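Local coordinates for protein cytosol aminopeptidase (Staphylococcus aureus subsp. aureus, PDB 3KZW) that probably removes N-terminal amino acids, leucine in particular, from peptides as a metal-dependent leucyl aminopeptidase of the cytosol aminopeptidase family, at residues A[207-211]-A[212-216]; A[293-297]-A[298-302]. All coordinates share one frame; numbering follows the deposited sequence.

Interaction 1: residues A[207-211]-A[212-216]; sequences SNMPP and NVLTP
P210 and L214 close a tight turn in the link between helix 188-208 and helix 216-226 of the catalytic domain, a local contact made mainly by the backbone and trimmed by apolar side chains. The evidence is a pair of bonds on one acceptor. The amide of L214 reaches the carbonyl oxygen of P210 (N to O 2.8 Å) with an N-H...O angle of 174°, and its donor lies close to the line of the C=O bond. The amide of V213 reaches the same P210 oxygen (N to O 2.9 Å) from above the carbonyl plane and is more bent, at 145°. The V213 bond closes a type I beta turn, with P211 and N212 at its middle, and this is enclosed in an alpha-turn closed by the L214 amide.

Two apolar pairs flank the turn. The M209 chain crosses that of L214 at about a right angle, CG of M209 lying 3.7 Å from CB of L214. P210 and V213 run side by side, CB of P210 4.1 Å from CG2 of V213, and both also touch Y165. L214 continues onto F219 of helix 216-226.

N212 folds back over the turn: with chi1 at 62°, its CG sits between the backbone N and the carbonyl carbon, which brings OD1 to 3.3 Å from CB of P210. Its ND2 donates to the V350 carbonyl of the second subunit, where P211 and N212 also pack on D349. T215 takes the N-cap position of helix 216-226, its amide bonded to OG1 of T218.

Chemically, one carbonyl oxygen takes two backbone N-H groups, which ties the turn together without any side-chain acceptor and leaves the N212 carboxamide to bond across the subunit interface.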
loop_
_atom_site.group_PDB
_atom_site.type_symbol
_atom_site.label_atom_id
_atom_site.label_comp_id
_atom_site.label_asym_id
_atom_site.label_seq_id
_atom_site.Cartn_x
_atom_site.Cartn_y
_atom_site.Cartn_z
ATOM N N SER A 207 24.461 7.317 21.570
ATOM C CA SER A 207 23.396 6.757 20.748
ATOM C C SER A 207 22.010 6.984 21.353
ATOM O O SER A 207 21.064 7.308 20.638
ATOM C CB SER A 207 23.635 5.266 20.511
ATOM O OG SER A 207 24.887 5.042 19.887
ATOM N N ASN A 208 21.903 6.820 22.668
ATOM C CA ASN A 208 20.635 6.991 23.376
ATOM C C ASN A 208 20.185 8.445 23.491
ATOM O O ASN A 208 19.011 8.717 23.735
ATOM C CB ASN A 208 20.706 6.354 24.768
ATOM C CG ASN A 208 20.319 4.889 24.762
ATOM O OD1 ASN A 208 19.331 4.495 24.137
ATOM N ND2 ASN A 208 21.089 4.073 25.475
ATOM N N MET A 209 21.126 9.367 23.313
ATOM C CA MET A 209 20.866 10.798 23.409
ATOM C C MET A 209 19.790 11.231 22.412
ATOM O O MET A 209 19.848 10.841 21.244
ATOM C CB MET A 209 22.154 11.572 23.141
ATOM C CG MET A 209 22.276 12.857 23.927
ATOM S SD MET A 209 22.851 12.559 25.607
ATOM C CE MET A 209 24.620 12.348 25.303
ATOM N N PRO A 210 18.799 12.028 22.872
ATOM C CA PRO A 210 17.740 12.539 21.996
ATOM C C PRO A 210 18.305 13.441 20.902
ATOM O O PRO A 210 19.225 14.216 21.170
ATOM C CB PRO A 210 16.858 13.359 22.942
ATOM C CG PRO A 210 17.185 12.888 24.300
ATOM C CD PRO A 210 18.618 12.481 24.262
ATOM N N PRO A 211 17.760 13.343 19.673
ATOM C CA PRO A 211 18.274 14.088 18.518
ATOM C C PRO A 211 18.127 15.608 18.631
ATOM O O PRO A 211 18.871 16.344 17.988
ATOM C CB PRO A 211 17.438 13.556 17.352
ATOM C CG PRO A 211 16.206 13.030 17.972
ATOM C CD PRO A 211 16.615 12.491 19.306
ATOM N N ASN A 212 17.178 16.075 19.436
ATOM C CA ASN A 212 17.045 17.506 19.686
ATOM C C ASN A 212 18.072 18.024 20.698
ATOM O O ASN A 212 18.242 19.235 20.855
ATOM C CB ASN A 212 15.610 17.875 20.099
ATOM C CG ASN A 212 15.174 17.205 21.390
ATOM O OD1 ASN A 212 15.343 16.002 21.574
ATOM N ND2 ASN A 212 14.591 17.986 22.283
ATOM N N VAL A 213 18.754 17.097 21.371
ATOM C CA VAL A 213 19.837 17.428 22.298
ATOM C C VAL A 213 21.198 17.198 21.628
ATOM O O VAL A 213 22.050 18.090 21.625
ATOM C CB VAL A 213 19.738 16.620 23.620
ATOM C CG1 VAL A 213 20.902 16.947 24.547
ATOM C CG2 VAL A 213 18.414 16.894 24.321
ATOM N N LEU A 214 21.393 16.005 21.062
ATOM C CA LEU A 214 22.637 15.678 20.364
ATOM C C LEU A 214 22.556 16.009 18.871
ATOM O O LEU A 214 22.108 15.198 18.056
ATOM C CB LEU A 214 23.040 14.212 20.580
ATOM C CG LEU A 214 24.476 13.852 20.178
ATOM C CD1 LEU A 214 25.464 14.206 21.280
ATOM C CD2 LEU A 214 24.590 12.382 19.822
ATOM N N THR A 215 22.991 17.219 18.535
ATOM C CA THR A 215 23.113 17.674 17.157
ATOM C C THR A 215 24.568 17.477 16.725
ATOM O O THR A 215 25.422 17.218 17.575
ATOM C CB THR A 215 22.729 19.163 17.042
ATOM O OG1 THR A 215 23.667 19.957 17.780
ATOM C CG2 THR A 215 21.323 19.401 17.592
ATOM N N PRO A 216 24.865 17.590 15.412
ATOM C CA PRO A 216 26.254 17.461 14.955
ATOM C C PRO A 216 27.231 18.356 15.724
ATOM O O PRO A 216 28.334 17.917 16.050
ATOM C CB PRO A 216 26.180 17.892 13.490
ATOM C CG PRO A 216 24.816 17.524 13.077
ATOM C CD PRO A 216 23.937 17.746 14.275
#

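Interaction 2: residues A[293-297]-A[298-302]; sequences SIKTK and NGMAT
K295 and T296 meet G299 and M300 where an extended segment turns into the short helix 297-300, and the two sides of this local contact differ in tightness. On the packed side, the thioether end of M300 reaches back along the chain: its CE lies 3.6 Å from CG1 of I294, and its CG lies 3.8 Å from CB of K295. Extended beyond CG, the M300 chain spans both residues, and Y292 of the second subunit packs against it. The aliphatic part of K295 passes the G299 carbonyl, CE to O 3.8 Å, before its NZ forms salt bridges with D288 and D365.

The backbone supplies the turn's main bond, from M300 N to T296 O at 3.1 Å, with an N-H...O angle of 139°. T296 is the N-cap: its OG1 accepts from G299 N at 3.3 Å, a weak capping bond bent to 132°.

The looser side faces solvent. There a water accepts from N298 N at 2.6 Å and makes a weak contact with T296 OG1, while T296, K297 and N298 are all exposed. The K297 chain nevertheless also reaches the second subunit, packing on its I294.

I294 lies on I340 and M300 touches S289, just beyond strand 287-288. This helix start follows that strand and precedes helix 308-322.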
loop_
_atom_site.group_PDB
_atom_site.type_symbol
_atom_site.label_atom_id
_atom_site.label_comp_id
_atom_site.label_asym_id
_atom_site.label_seq_id
_atom_site.Cartn_x
_atom_site.Cartn_y
_atom_site.Cartn_z
ATOM N N SER A 293 13.042 12.204 0.167
ATOM C CA SER A 293 12.662 10.795 0.103
ATOM C C SER A 293 12.275 10.345 1.518
ATOM O O SER A 293 12.945 9.507 2.138
ATOM C CB SER A 293 13.805 9.954 -0.460
ATOM O OG SER A 293 14.248 10.469 -1.703
ATOM N N ILE A 294 11.179 10.921 2.007
ATOM C CA ILE A 294 10.755 10.826 3.401
ATOM C C ILE A 294 10.421 9.394 3.844
ATOM O O ILE A 294 9.878 8.601 3.069
ATOM C CB ILE A 294 9.573 11.813 3.684
ATOM C CG1 ILE A 294 9.319 11.965 5.189
ATOM C CG2 ILE A 294 8.306 11.411 2.907
ATOM C CD1 ILE A 294 8.518 13.191 5.569
ATOM N N LYS A 295 10.771 9.077 5.090
ATOM C CA LYS A 295 10.456 7.786 5.698
ATOM C C LYS A 295 8.988 7.714 6.120
ATOM O O LYS A 295 8.328 8.743 6.286
ATOM C CB LYS A 295 11.344 7.551 6.919
ATOM C CG LYS A 295 12.788 7.234 6.603
ATOM C CD LYS A 295 13.657 7.480 7.821
ATOM C CE LYS A 295 14.813 6.492 7.896
ATOM N NZ LYS A 295 15.840 6.710 6.853
ATOM N N THR A 296 8.485 6.492 6.296
ATOM C CA THR A 296 7.136 6.274 6.824
ATOM C C THR A 296 7.107 6.548 8.334
ATOM O O THR A 296 8.152 6.786 8.947
ATOM C CB THR A 296 6.625 4.838 6.534
ATOM O OG1 THR A 296 7.490 3.878 7.155
ATOM C CG2 THR A 296 6.560 4.574 5.029
ATOM N N LYS A 297 5.911 6.519 8.925
ATOM C CA LYS A 297 5.739 6.755 10.364
ATOM C C LYS A 297 6.624 5.826 11.200
ATOM O O LYS A 297 7.447 6.295 11.993
ATOM C CB LYS A 297 4.264 6.613 10.769
ATOM C CG LYS A 297 3.376 7.813 10.408
ATOM C CD LYS A 297 1.924 7.572 10.814
ATOM C CE LYS A 297 1.152 8.879 10.988
ATOM N NZ LYS A 297 0.858 9.596 9.706
ATOM N N ASN A 298 6.472 4.516 10.998
ATOM C CA ASN A 298 7.287 3.512 11.697
ATOM C C ASN A 298 8.762 3.544 11.286
ATOM O O ASN A 298 9.632 3.086 12.032
ATOM C CB ASN A 298 6.714 2.104 11.484
ATOM C CG ASN A 298 5.253 1.987 11.915
ATOM O OD1 ASN A 298 4.768 2.757 12.747
ATOM N ND2 ASN A 298 4.546 1.014 11.345
ATOM N N GLY A 299 9.029 4.090 10.099
ATOM C CA GLY A 299 10.385 4.211 9.569
ATOM C C GLY A 299 11.258 5.210 10.306
ATOM O O GLY A 299 12.462 4.998 10.437
ATOM N N MET A 300 10.655 6.296 10.789
ATOM C CA MET A 300 11.396 7.342 11.510
ATOM C C MET A 300 11.679 7.012 12.974
ATOM O O MET A 300 12.592 7.587 13.575
ATOM C CB MET A 300 10.676 8.685 11.418
ATOM C CG MET A 300 10.970 9.438 10.149
ATOM S SD MET A 300 10.703 11.205 10.326
ATOM C CE MET A 300 10.360 11.637 8.627
ATOM N N ALA A 301 10.890 6.100 13.544
ATOM C CA ALA A 301 11.109 5.622 14.908
ATOM C C ALA A 301 12.541 5.117 15.072
ATOM O O ALA A 301 13.073 4.441 14.184
ATOM C CB ALA A 301 10.113 4.523 15.251
ATOM N N THR A 302 13.156 5.468 16.199
ATOM C CA THR A 302 14.521 5.044 16.552
ATOM C C THR A 302 15.611 5.484 15.555
ATOM O O THR A 302 16.650 4.830 15.439
ATOM C CB THR A 302 14.623 3.511 16.833
ATOM O OG1 THR A 302 14.427 2.773 15.619
ATOM C CG2 THR A 302 13.600 3.068 17.878
HETATM O O HOH W 1 4.785 3.652 9.149
#

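In the fold
Both contacts belong to the catalytic domain and come in series along the chain, interaction 1 closing well before interaction 2 opens. Their centres are about 17 Å apart and their nearest atoms about 7 Å, so they do not touch, although they lie on the same side of the chain's centre. Interaction 1 joins helix 188-208 to helix 216-226; interaction 2 follows strand 287-288, which pairs with strand 328-338 of the nine-strand mixed sheet. Each meets the second subunit, whose D349 and V350 face 207-216 and whose D348 carboxylate accepts from the T302 backbone N. The two turns therefore present adjoining parts of one subunit interface within the six-chain assembly.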